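Local coordinates for NAD_Gly3P_dh, NAD-dependent glycerol-3-phosphate dehydrogenase (Streptosporangium roseum, PDB 5OCM), which binds NADP and probably reduces imines to amines, as an imine reductase of the HIBADH-related family, at residues Q16-A21 with Q124-A129; A28-N33 with G46-S51; S60-V65 with V88-T93. All blocks are in the same frame, centred on the assembly; numbering follows the deposited sequence.

All three contacts belong to the NADP-binding Rossmann domain, and their chemistry follows their place in it. Interactions 2 and 3 are parallel strand pairs of one sheet, each closing a beta-alpha-beta unit. Interaction 3 lies in the buried middle of the sheet and is lined almost wholly by aliphatic side chains, whereas interaction 2 joins an outermost strand, partly exposed, where water enters the bonding. Interaction 1 is buried too, but its two segments meet through van der Waals contacts without a hydrogen bond; K24, ending the same helix 13-24, bonds the turn from outside them. That helix connects all three: A19 packs on V31 of interaction 2, while L18 reaches V64 and L92 of interaction 3.

Interaction 1 of 3, residues Q16-A21 with Q124-A129; sequences QALAGA and QVVGTA
The turn that sets V126 and G127 against A17 and A21 is closed at one polar atom, the carbonyl oxygen of V125, which two groups of T128 grip. The hydroxyl makes the shorter bond, T128 OG1 to V125 O at 2.7 Å, lying in the carbonyl plane and on a lone pair. The backbone adds T128 N to V125 O at 3.0 Å, which closes a type II beta turn from V125 to T128. G127 holds the third position with a phi of 85°, where a CB would be jammed against the preceding carbonyl oxygen. The helix gives a second reason for glycine: with A21 CB 3.7 Å from G127 CA, a CB on G127 would collide.

No hydrogen bond crosses between the segments, and V126 does most of the reaching. Its CG1 is turned anti to the backbone N (chi1 164°), which lays that branch on the helix between A17 and A21, with V126 CG1 4.0 Å from A21 CB. The same methyl lies 3.8 Å from A17 O, an oxygen that accepts the helical bond from A21 N. L18 meets V126 at a slant; its CB leads away, yet the chain bends back until L18 CD2 is 4.2 Å from V126 CG1. Alanines at two positions one turn apart let the backbones close up, A21 CA to G127 CA being 4.8 Å.

Helix 13-24 follows what looks like the glycine-rich turn of a Rossmann-type dinucleotide site and carries M14, which binds NADP, in its first turn. The turn belongs to the loop between strands 113-120 and 131-136, and K24, at the end of the helix, bonds to G127 O. I119 of strand 113-120 touches both L18 and V126.

Interaction 2 of 3, residues A28-N33 with G46-S51; sequences ATTVWN and GAVLAS. With NAP (NADP nicotinamide-adenine-dinucleotide phosphate), chain G.
T29, V31, V48 and A50 share three backbone hydrogen bonds across a parallel strand pair. V48 N gives to T29 O and V31 N to V48 O, both at 2.9 Å; V31 O accepts from A50 N at 3.0 Å. Water adds to the pairing at both ends: one molecule accepts from T29 N and donates to G46 O, on the positive-phi residue of the Schellman motif that ends helix 40-44; another donates to A50 O at 2.7 Å and to V31 O, which therefore accepts from A50 N and water alike. On the other edge, the backbones of T30 and W32 bond to strand 6-9, T30 to V6 and V8, W32 to V8.

Side chains settle their polar ends outside the pair, T29 OG1 with H27 O and T30 OG1 with T4 OG1. What meets across the contact is mostly carbon: V31 and L49 run alongside each other on one face of the sheet, with V31 CG2 3.5 Å from L49 CD2. T30 CG2 meets A50 CB at 3.8 Å, and the W32 indole turns an edge to A50 O.

N33, just past the strand, serves the cofactor with both ends of its amide. Swung anti to the backbone N (chi1 -167°), it receives the adenosine ribose hydroxyl, NAP O3B to N33 OD1 at 2.6 Å, and gives N33 ND2 to NAP O1X of the 2'-phosphate at 2.8 Å. L11 N also bonds OD1 and S35 O bonds ND2, which fixes the amide's rotation. A leucine here would probably leave the ribose hydroxyl, phosphate oxygen, L11 N and S35 O each short of a partner.

Strand 29-32 runs between strand 6-9 and outermost strand 48-49, the beta-alpha-beta unit crossing through helix 40-44; T29, V31 and A47 pack on helix 13-24, T30, W32 and A50 on helix 53-58.

Interaction 3 of 3, residues S60-V65 with V88-T93; sequences SPLVVV and VLVNLT. With NAP (NADP nicotinamide-adenine-dinucleotide phosphate), chain G.
P61 opens the pairing before the strand proper, its carbonyl oxygen taking V88 N at 3.0 Å. L62 follows with its CG anti to the backbone N (chi1 -179°), a torsion that carries the branch across to the second strand. There L62 CD1 settles 3.7 Å from V90 CG2 and also touches V88 CG1, while L62 also packs on H145 and T148 of helix 139-149.

V63 spends both backbone groups on the partner strand. Its amide gives to the carbonyl next door, V63 N to V88 O at 2.9 Å, and V63 O accepts from V90 N at 2.8 Å. This is the parallel pairing of a Rossmann fold: strands 62-65 and 88-91 run 19° apart and are joined by the beta-alpha-beta crossover through helix 70-77, whose L77 packs on L89.

V64 turns its own amide and carbonyl to the other side, to T7 and L9 of strand 6-9. Toward strand 88-91 it offers carbon, with V64 CA 3.2 Å from V90 O in a CA-H...O contact. Its CG2 runs alongside V90, and V64 CG1 meets L92 CD1 at 3.8 Å.

V65 is gripped at both ends of its backbone, its amide by V90 O and its carbonyl by L92 N. Its CG1 sits between backbone N and carbonyl carbon (chi1 41°), which brings it against N91 and the CD1 methyl of L89. N91 OD1 in turn accepts from two groups of T93: the backbone amide, in an Asx turn, and the hydroxyl, T93 OG1 to N91 OD1 at 3.0 Å. Y114 OH bonds N91 ND2 and V67 N bonds T93 OG1. T93 meets the cofactor through its methyl, CG2 lying 3.8 Å from O3D of the nicotinamide ribose of NADP.

Interaction 1 of 3, residues Q16-A21 with Q124-A129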
loop_
_atom_site.group_PDB
_atom_site.type_symbol
_atom_site.label_atom_id
_atom_site.label_comp_id
_atom_site.label_asym_id
_atom_site.label_seq_id
_atom_site.Cartn_x
_atom_site.Cartn_y
_atom_site.Cartn_z
ATOM N N GLN A 16 15.280 -12.720 18.523
ATOM C CA GLN A 16 15.054 -12.274 19.901
ATOM C C GLN A 16 13.570 -12.126 20.203
ATOM O O GLN A 16 13.115 -12.502 21.310
ATOM C CB GLN A 16 15.765 -10.918 20.195
ATOM C CG GLN A 16 17.192 -10.943 19.939
ATOM C CD GLN A 16 18.066 -10.363 20.782
ATOM O OE1 GLN A 16 18.774 -11.098 21.452
ATOM N NE2 GLN A 16 17.951 -9.057 20.953
ATOM N N ALA A 17 12.818 -11.561 19.249
ATOM C CA ALA A 17 11.386 -11.367 19.417
ATOM C C ALA A 17 10.652 -12.729 19.431
ATOM O O ALA A 17 9.699 -12.932 20.185
ATOM C CB ALA A 17 10.818 -10.484 18.317
ATOM N N LEU A 18 11.086 -13.656 18.580
ATOM C CA LEU A 18 10.460 -14.975 18.565
ATOM C C LEU A 18 10.622 -15.655 19.941
ATOM O O LEU A 18 9.638 -16.147 20.542
ATOM C CB LEU A 18 11.078 -15.847 17.480
ATOM C CG LEU A 18 10.995 -15.432 16.023
ATOM C CD1 LEU A 18 11.776 -16.390 15.152
ATOM C CD2 LEU A 18 9.546 -15.326 15.555
ATOM N N ALA A 19 11.861 -15.723 20.421
ATOM C CA ALA A 19 12.151 -16.311 21.739
ATOM C C ALA A 19 11.383 -15.594 22.848
ATOM O O ALA A 19 10.792 -16.251 23.708
ATOM C CB ALA A 19 13.625 -16.303 22.024
ATOM N N GLY A 20 11.360 -14.265 22.813
ATOM C CA GLY A 20 10.575 -13.513 23.795
ATOM C C GLY A 20 9.086 -13.841 23.819
ATOM O O GLY A 20 8.470 -13.910 24.886
ATOM N N ALA A 21 8.496 -14.070 22.637
ATOM C CA ALA A 21 7.082 -14.392 22.542
ATOM C C ALA A 21 6.792 -15.774 23.068
ATOM O O ALA A 21 5.775 -15.992 23.760
ATOM C CB ALA A 21 6.608 -14.262 21.095
ATOM N N GLN A 124 8.571 -6.092 16.952
ATOM C CA GLN A 124 7.733 -5.535 18.009
ATOM C C GLN A 124 6.269 -6.023 17.949
ATOM O O GLN A 124 5.553 -5.926 18.935
ATOM C CB GLN A 124 7.723 -3.995 17.983
ATOM C CG GLN A 124 9.096 -3.293 17.977
ATOM C CD GLN A 124 9.613 -2.984 16.525
ATOM O OE1 GLN A 124 9.926 -3.903 15.771
ATOM N NE2 GLN A 124 9.604 -1.614 16.084
ATOM N N VAL A 125 5.795 -6.508 16.808
ATOM C CA VAL A 125 4.452 -6.999 16.663
ATOM C C VAL A 125 4.347 -8.508 16.897
ATOM O O VAL A 125 3.282 -9.015 17.273
ATOM C CB VAL A 125 3.894 -6.529 15.275
ATOM C CG1 VAL A 125 2.580 -7.180 14.927
ATOM C CG2 VAL A 125 3.781 -5.013 15.258
ATOM N N VAL A 126 5.464 -9.218 16.733
ATOM C CA VAL A 126 5.509 -10.640 17.032
ATOM C C VAL A 126 5.044 -10.839 18.489
ATOM O O VAL A 126 5.397 -10.073 19.383
ATOM C CB VAL A 126 6.904 -11.207 16.816
ATOM C CG1 VAL A 126 7.073 -12.570 17.469
ATOM C CG2 VAL A 126 7.201 -11.285 15.354
ATOM N N GLY A 127 4.236 -11.872 18.696
ATOM C CA GLY A 127 3.703 -12.192 19.993
ATOM C C GLY A 127 2.441 -11.433 20.347
ATOM O O GLY A 127 1.940 -11.559 21.450
ATOM N N THR A 128 1.908 -10.649 19.431
ATOM C CA THR A 128 0.638 -9.950 19.611
ATOM C C THR A 128 -0.379 -10.496 18.642
ATOM O O THR A 128 -0.082 -11.166 17.647
ATOM C CB THR A 128 0.771 -8.412 19.411
ATOM O OG1 THR A 128 0.909 -8.057 17.999
ATOM C CG2 THR A 128 1.935 -7.867 20.175
ATOM N N ALA A 129 -1.621 -10.139 18.909
ATOM C CA ALA A 129 -2.738 -10.615 18.104
ATOM C C ALA A 129 -2.644 -10.194 16.650
ATOM O O ALA A 129 -3.057 -10.916 15.781
ATOM C CB ALA A 129 -4.109 -10.243 18.707
#

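Interaction 2 of 3, residues A28-N33 with G46-S51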
loop_
_atom_site.group_PDB
_atom_site.type_symbol
_atom_site.label_atom_id
_atom_site.label_comp_id
_atom_site.label_asym_id
_atom_site.label_seq_id
_atom_site.Cartn_x
_atom_site.Cartn_y
_atom_site.Cartn_z
ATOM N N ALA A 28 8.701 -23.226 27.954
ATOM C CA ALA A 28 10.108 -23.405 28.256
ATOM C C ALA A 28 10.909 -23.294 26.967
ATOM O O ALA A 28 10.633 -24.043 26.019
ATOM C CB ALA A 28 10.353 -24.741 28.939
ATOM N N THR A 29 11.863 -22.390 26.952
ATOM C CA THR A 29 12.533 -21.989 25.736
ATOM C C THR A 29 14.041 -22.057 25.881
ATOM O O THR A 29 14.627 -21.440 26.780
ATOM C CB THR A 29 12.098 -20.549 25.324
ATOM O OG1 THR A 29 10.683 -20.507 25.238
ATOM C CG2 THR A 29 12.679 -20.185 24.026
ATOM N N THR A 30 14.684 -22.788 24.973
ATOM C CA THR A 30 16.135 -22.812 24.836
ATOM C C THR A 30 16.537 -21.961 23.619
ATOM O O THR A 30 15.875 -21.991 22.567
ATOM C CB THR A 30 16.660 -24.234 24.656
ATOM O OG1 THR A 30 16.373 -24.990 25.858
ATOM C CG2 THR A 30 18.147 -24.275 24.394
ATOM N N VAL A 31 17.578 -21.147 23.770
ATOM C CA VAL A 31 18.078 -20.316 22.715
ATOM C C VAL A 31 19.558 -20.502 22.419
ATOM O O VAL A 31 20.328 -20.903 23.274
ATOM C CB VAL A 31 17.811 -18.819 23.016
ATOM C CG1 VAL A 31 16.320 -18.578 23.274
ATOM C CG2 VAL A 31 18.627 -18.336 24.175
ATOM N N TRP A 32 19.958 -20.167 21.187
ATOM C CA TRP A 32 21.352 -20.217 20.757
ATOM C C TRP A 32 21.538 -19.223 19.634
ATOM O O TRP A 32 20.637 -19.000 18.806
ATOM C CB TRP A 32 21.743 -21.616 20.269
ATOM C CG TRP A 32 23.115 -21.658 19.647
ATOM C CD1 TRP A 32 24.334 -21.798 20.284
ATOM C CD2 TRP A 32 23.434 -21.504 18.262
ATOM N NE1 TRP A 32 25.357 -21.755 19.400
ATOM C CE2 TRP A 32 24.849 -21.570 18.141
ATOM C CE3 TRP A 32 22.671 -21.278 17.115
ATOM C CZ2 TRP A 32 25.509 -21.470 16.913
ATOM C CZ3 TRP A 32 23.344 -21.168 15.874
ATOM C CH2 TRP A 32 24.727 -21.281 15.798
ATOM N N ASN A 33 22.726 -18.633 19.585
ATOM C CA ASN A 33 23.157 -17.722 18.514
ATOM C C ASN A 33 24.620 -17.992 18.225
ATOM O O ASN A 33 25.385 -18.297 19.157
ATOM C CB ASN A 33 23.003 -16.275 18.962
ATOM C CG ASN A 33 23.141 -15.295 17.797
ATOM O OD1 ASN A 33 22.372 -15.404 16.791
ATOM N ND2 ASN A 33 24.130 -14.366 17.891
ATOM N N GLY A 46 14.057 -15.932 31.380
ATOM C CA GLY A 46 13.962 -17.368 31.647
ATOM C C GLY A 46 14.412 -18.290 30.547
ATOM O O GLY A 46 14.262 -19.506 30.660
ATOM N N ALA A 47 14.953 -17.736 29.455
ATOM C CA ALA A 47 15.458 -18.592 28.389
ATOM C C ALA A 47 16.675 -19.375 28.893
ATOM O O ALA A 47 17.471 -18.841 29.691
ATOM C CB ALA A 47 15.888 -17.772 27.198
ATOM N N VAL A 48 16.815 -20.602 28.438
ATOM C CA VAL A 48 17.996 -21.410 28.716
ATOM C C VAL A 48 19.028 -21.162 27.607
ATOM O O VAL A 48 18.709 -21.397 26.427
ATOM C CB VAL A 48 17.649 -22.890 28.770
ATOM C CG1 VAL A 48 18.897 -23.741 29.037
ATOM C CG2 VAL A 48 16.579 -23.169 29.798
ATOM N N LEU A 49 20.230 -20.694 27.951
ATOM C CA LEU A 49 21.247 -20.363 26.921
ATOM C C LEU A 49 22.073 -21.595 26.638
ATOM O O LEU A 49 22.864 -22.021 27.487
ATOM C CB LEU A 49 22.204 -19.283 27.386
ATOM C CG LEU A 49 21.655 -17.969 27.866
ATOM C CD1 LEU A 49 22.648 -16.806 27.919
ATOM C CD2 LEU A 49 20.367 -17.629 27.167
ATOM N N ALA A 50 21.907 -22.177 25.474
ATOM C CA ALA A 50 22.672 -23.381 25.087
ATOM C C ALA A 50 24.067 -22.937 24.655
ATOM O O ALA A 50 24.218 -21.906 24.060
ATOM C CB ALA A 50 21.965 -24.117 23.965
ATOM N N SER A 51 25.063 -23.772 24.911
ATOM C CA SER A 51 26.442 -23.471 24.484
ATOM C C SER A 51 26.654 -23.719 22.988
ATOM O O SER A 51 27.544 -23.110 22.408
ATOM C CB SER A 51 27.475 -24.321 25.276
ATOM O OG SER A 51 27.114 -25.677 25.117
HETATM P PA NAP G . 19.684 -9.939 11.918
HETATM O O1A NAP G . 19.436 -8.996 13.094
HETATM O O2A NAP G . 20.659 -9.366 10.995
HETATM O O5B NAP G . 20.143 -11.430 12.403
HETATM C C5B NAP G . 20.810 -12.298 11.493
HETATM C C4B NAP G . 20.963 -13.572 12.287
HETATM O O4B NAP G . 21.467 -14.628 11.489
HETATM C C3B NAP G . 21.902 -13.455 13.530
HETATM O O3B NAP G . 21.402 -14.233 14.643
HETATM C C2B NAP G . 23.204 -14.065 12.970
HETATM O O2B NAP G . 24.145 -14.498 13.969
HETATM C C1B NAP G . 22.643 -15.183 12.134
HETATM N N9A NAP G . 23.570 -15.697 11.143
HETATM C C8A NAP G . 24.009 -15.118 10.021
HETATM N N7A NAP G . 24.843 -15.908 9.362
HETATM C C5A NAP G . 24.947 -17.033 10.098
HETATM C C6A NAP G . 25.665 -18.289 9.973
HETATM N N6A NAP G . 26.489 -18.505 8.875
HETATM N N1A NAP G . 25.588 -19.179 10.986
HETATM C C2A NAP G . 24.797 -18.979 12.064
HETATM N N3A NAP G . 24.072 -17.857 12.245
HETATM C C4A NAP G . 24.130 -16.902 11.285
HETATM O O3 NAP G . 18.409 -10.242 11.034
HETATM P PN NAP G . 16.875 -10.299 11.619
HETATM O O1N NAP G . 16.230 -8.991 11.399
HETATM O O2N NAP G . 16.823 -11.113 12.923
HETATM O O5D NAP G . 16.347 -11.214 10.397
HETATM C C5D NAP G . 16.475 -12.635 10.505
HETATM C C4D NAP G . 15.593 -13.236 9.430
HETATM O O4D NAP G . 14.183 -12.840 9.709
HETATM C C3D NAP G . 16.019 -12.764 8.025
HETATM O O3D NAP G . 15.872 -13.827 7.065
HETATM C C2D NAP G . 14.985 -11.652 7.783
HETATM O O2D NAP G . 14.723 -11.320 6.410
HETATM C C1D NAP G . 13.750 -12.242 8.517
HETATM N N1N NAP G . 12.768 -11.244 8.891
HETATM C C2N NAP G . 13.097 -10.217 9.650
HETATM C C3N NAP G . 12.146 -9.234 9.985
HETATM C C7N NAP G . 12.465 -8.020 10.770
HETATM O O7N NAP G . 11.542 -7.180 10.848
HETATM N N7N NAP G . 13.642 -7.864 11.311
HETATM C C4N NAP G . 10.818 -9.390 9.554
HETATM C C5N NAP G . 10.498 -10.545 8.848
HETATM C C6N NAP G . 11.504 -11.445 8.540
HETATM P P2B NAP G . 25.185 -13.441 14.583
HETATM O O1X NAP G . 24.429 -12.705 15.640
HETATM O O2X NAP G . 26.262 -14.378 15.014
HETATM O O3X NAP G . 25.714 -12.664 13.376
HETATM O O HOH W 1 12.326 -21.178 29.593
HETATM O O HOH W 2 22.929 -19.550 24.221
#

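Interaction 3 of 3, residues S60-V65 with V88-T93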
loop_
_atom_site.group_PDB
_atom_site.type_symbol
_atom_site.label_atom_id
_atom_site.label_comp_id
_atom_site.label_asym_id
_atom_site.label_seq_id
_atom_site.Cartn_x
_atom_site.Cartn_y
_atom_site.Cartn_z
ATOM N N SER A 60 14.650 -29.627 22.721
ATOM C CA SER A 60 13.228 -29.430 22.489
ATOM C C SER A 60 12.658 -30.285 21.370
ATOM O O SER A 60 13.366 -30.603 20.420
ATOM C CB SER A 60 12.927 -27.941 22.119
ATOM O OG SER A 60 13.594 -27.038 23.014
ATOM N N PRO A 61 11.355 -30.566 21.412
ATOM C CA PRO A 61 10.719 -31.270 20.284
ATOM C C PRO A 61 10.378 -30.377 19.099
ATOM O O PRO A 61 10.002 -30.914 18.050
ATOM C CB PRO A 61 9.408 -31.792 20.891
ATOM C CG PRO A 61 9.119 -30.863 22.014
ATOM C CD PRO A 61 10.447 -30.442 22.564
ATOM N N LEU A 62 10.485 -29.067 19.257
ATOM C CA LEU A 62 10.148 -28.075 18.218
ATOM C C LEU A 62 11.343 -27.130 18.140
ATOM O O LEU A 62 11.725 -26.527 19.155
ATOM C CB LEU A 62 8.890 -27.318 18.583
ATOM C CG LEU A 62 8.379 -26.287 17.618
ATOM C CD1 LEU A 62 7.894 -26.950 16.385
ATOM C CD2 LEU A 62 7.264 -25.434 18.151
ATOM N N VAL A 63 11.938 -27.017 16.953
ATOM C CA VAL A 63 13.142 -26.235 16.752
ATOM C C VAL A 63 12.879 -25.218 15.649
ATOM O O VAL A 63 12.562 -25.572 14.514
ATOM C CB VAL A 63 14.334 -27.094 16.324
ATOM C CG1 VAL A 63 15.599 -26.220 16.126
ATOM C CG2 VAL A 63 14.579 -28.202 17.331
ATOM N N VAL A 64 13.019 -23.952 16.009
ATOM C CA VAL A 64 12.691 -22.828 15.117
ATOM C C VAL A 64 14.027 -22.166 14.724
ATOM O O VAL A 64 14.821 -21.824 15.600
ATOM C CB VAL A 64 11.835 -21.817 15.832
ATOM C CG1 VAL A 64 11.554 -20.594 14.937
ATOM C CG2 VAL A 64 10.527 -22.487 16.239
ATOM N N VAL A 65 14.249 -21.944 13.417
ATOM C CA VAL A 65 15.451 -21.274 12.986
ATOM C C VAL A 65 15.073 -19.950 12.340
ATOM O O VAL A 65 14.180 -19.912 11.460
ATOM C CB VAL A 65 16.357 -22.132 12.050
ATOM C CG1 VAL A 65 15.648 -22.910 11.043
ATOM C CG2 VAL A 65 17.530 -21.359 11.497
ATOM N N VAL A 88 10.426 -31.478 15.168
ATOM C CA VAL A 88 9.811 -30.738 14.091
ATOM C C VAL A 88 10.623 -29.462 13.909
ATOM O O VAL A 88 10.833 -28.732 14.867
ATOM C CB VAL A 88 8.341 -30.481 14.352
ATOM C CG1 VAL A 88 7.774 -29.501 13.336
ATOM C CG2 VAL A 88 7.585 -31.831 14.425
ATOM N N LEU A 89 11.119 -29.268 12.702
ATOM C CA LEU A 89 11.966 -28.156 12.369
ATOM C C LEU A 89 11.095 -27.118 11.661
ATOM O O LEU A 89 10.383 -27.460 10.700
ATOM C CB LEU A 89 13.072 -28.611 11.439
ATOM C CG LEU A 89 13.969 -27.570 10.823
ATOM C CD1 LEU A 89 14.735 -26.828 11.888
ATOM C CD2 LEU A 89 14.909 -28.196 9.783
ATOM N N VAL A 90 11.177 -25.868 12.120
ATOM C CA VAL A 90 10.390 -24.768 11.577
ATOM C C VAL A 90 11.370 -23.692 11.128
ATOM O O VAL A 90 12.155 -23.182 11.944
ATOM C CB VAL A 90 9.449 -24.168 12.637
ATOM C CG1 VAL A 90 8.702 -22.929 12.096
ATOM C CG2 VAL A 90 8.478 -25.238 13.181
ATOM N N ASN A 91 11.386 -23.377 9.832
ATOM C CA ASN A 91 12.336 -22.418 9.290
ATOM C C ASN A 91 11.618 -21.143 8.926
ATOM O O ASN A 91 10.741 -21.154 8.069
ATOM C CB ASN A 91 13.011 -23.023 8.071
ATOM C CG ASN A 91 14.077 -22.112 7.460
ATOM O OD1 ASN A 91 14.482 -21.096 8.049
ATOM N ND2 ASN A 91 14.617 -22.572 6.309
ATOM N N LEU A 92 11.946 -20.078 9.634
ATOM C CA LEU A 92 11.342 -18.749 9.452
ATOM C C LEU A 92 12.325 -17.767 8.808
ATOM O O LEU A 92 12.113 -16.527 8.787
ATOM C CB LEU A 92 10.818 -18.211 10.791
ATOM C CG LEU A 92 9.716 -19.048 11.466
ATOM C CD1 LEU A 92 9.252 -18.421 12.773
ATOM C CD2 LEU A 92 8.571 -19.300 10.508
ATOM N N THR A 93 13.431 -18.296 8.270
ATOM C CA THR A 93 14.405 -17.464 7.559
ATOM C C THR A 93 13.850 -17.044 6.183
ATOM O O THR A 93 13.270 -17.856 5.506
ATOM C CB THR A 93 15.710 -18.279 7.377
ATOM O OG1 THR A 93 16.150 -18.696 8.691
ATOM C CG2 THR A 93 16.771 -17.492 6.701
HETATM P PA NAP G . 19.684 -9.939 11.918
HETATM O O1A NAP G . 19.436 -8.996 13.094
HETATM O O2A NAP G . 20.659 -9.366 10.995
HETATM O O5B NAP G . 20.143 -11.430 12.403
HETATM C C5B NAP G . 20.810 -12.298 11.493
HETATM C C4B NAP G . 20.963 -13.572 12.287
HETATM O O4B NAP G . 21.467 -14.628 11.489
HETATM C C3B NAP G . 21.902 -13.455 13.530
HETATM O O3B NAP G . 21.402 -14.233 14.643
HETATM C C2B NAP G . 23.204 -14.065 12.970
HETATM O O2B NAP G . 24.145 -14.498 13.969
HETATM C C1B NAP G . 22.643 -15.183 12.134
HETATM N N9A NAP G . 23.570 -15.697 11.143
HETATM C C8A NAP G . 24.009 -15.118 10.021
HETATM N N7A NAP G . 24.843 -15.908 9.362
HETATM C C5A NAP G . 24.947 -17.033 10.098
HETATM C C6A NAP G . 25.665 -18.289 9.973
HETATM N N6A NAP G . 26.489 -18.505 8.875
HETATM N N1A NAP G . 25.588 -19.179 10.986
HETATM C C2A NAP G . 24.797 -18.979 12.064
HETATM N N3A NAP G . 24.072 -17.857 12.245
HETATM C C4A NAP G . 24.130 -16.902 11.285
HETATM O O3 NAP G . 18.409 -10.242 11.034
HETATM P PN NAP G . 16.875 -10.299 11.619
HETATM O O1N NAP G . 16.230 -8.991 11.399
HETATM O O2N NAP G . 16.823 -11.113 12.923
HETATM O O5D NAP G . 16.347 -11.214 10.397
HETATM C C5D NAP G . 16.475 -12.635 10.505
HETATM C C4D NAP G . 15.593 -13.236 9.430
HETATM O O4D NAP G . 14.183 -12.840 9.709
HETATM C C3D NAP G . 16.019 -12.764 8.025
HETATM O O3D NAP G . 15.872 -13.827 7.065
HETATM C C2D NAP G . 14.985 -11.652 7.783
HETATM O O2D NAP G . 14.723 -11.320 6.410
HETATM C C1D NAP G . 13.750 -12.242 8.517
HETATM N N1N NAP G . 12.768 -11.244 8.891
HETATM C C2N NAP G . 13.097 -10.217 9.650
HETATM C C3N NAP G . 12.146 -9.234 9.985
HETATM C C7N NAP G . 12.465 -8.020 10.770
HETATM O O7N NAP G . 11.542 -7.180 10.848
HETATM N N7N NAP G . 13.642 -7.864 11.311
HETATM C C4N NAP G . 10.818 -9.390 9.554
HETATM C C5N NAP G . 10.498 -10.545 8.848
HETATM C C6N NAP G . 11.504 -11.445 8.540
HETATM P P2B NAP G . 25.185 -13.441 14.583
HETATM O O1X NAP G . 24.429 -12.705 15.640
HETATM O O2X NAP G . 26.262 -14.378 15.014
HETATM O O3X NAP G . 25.714 -12.664 13.376
#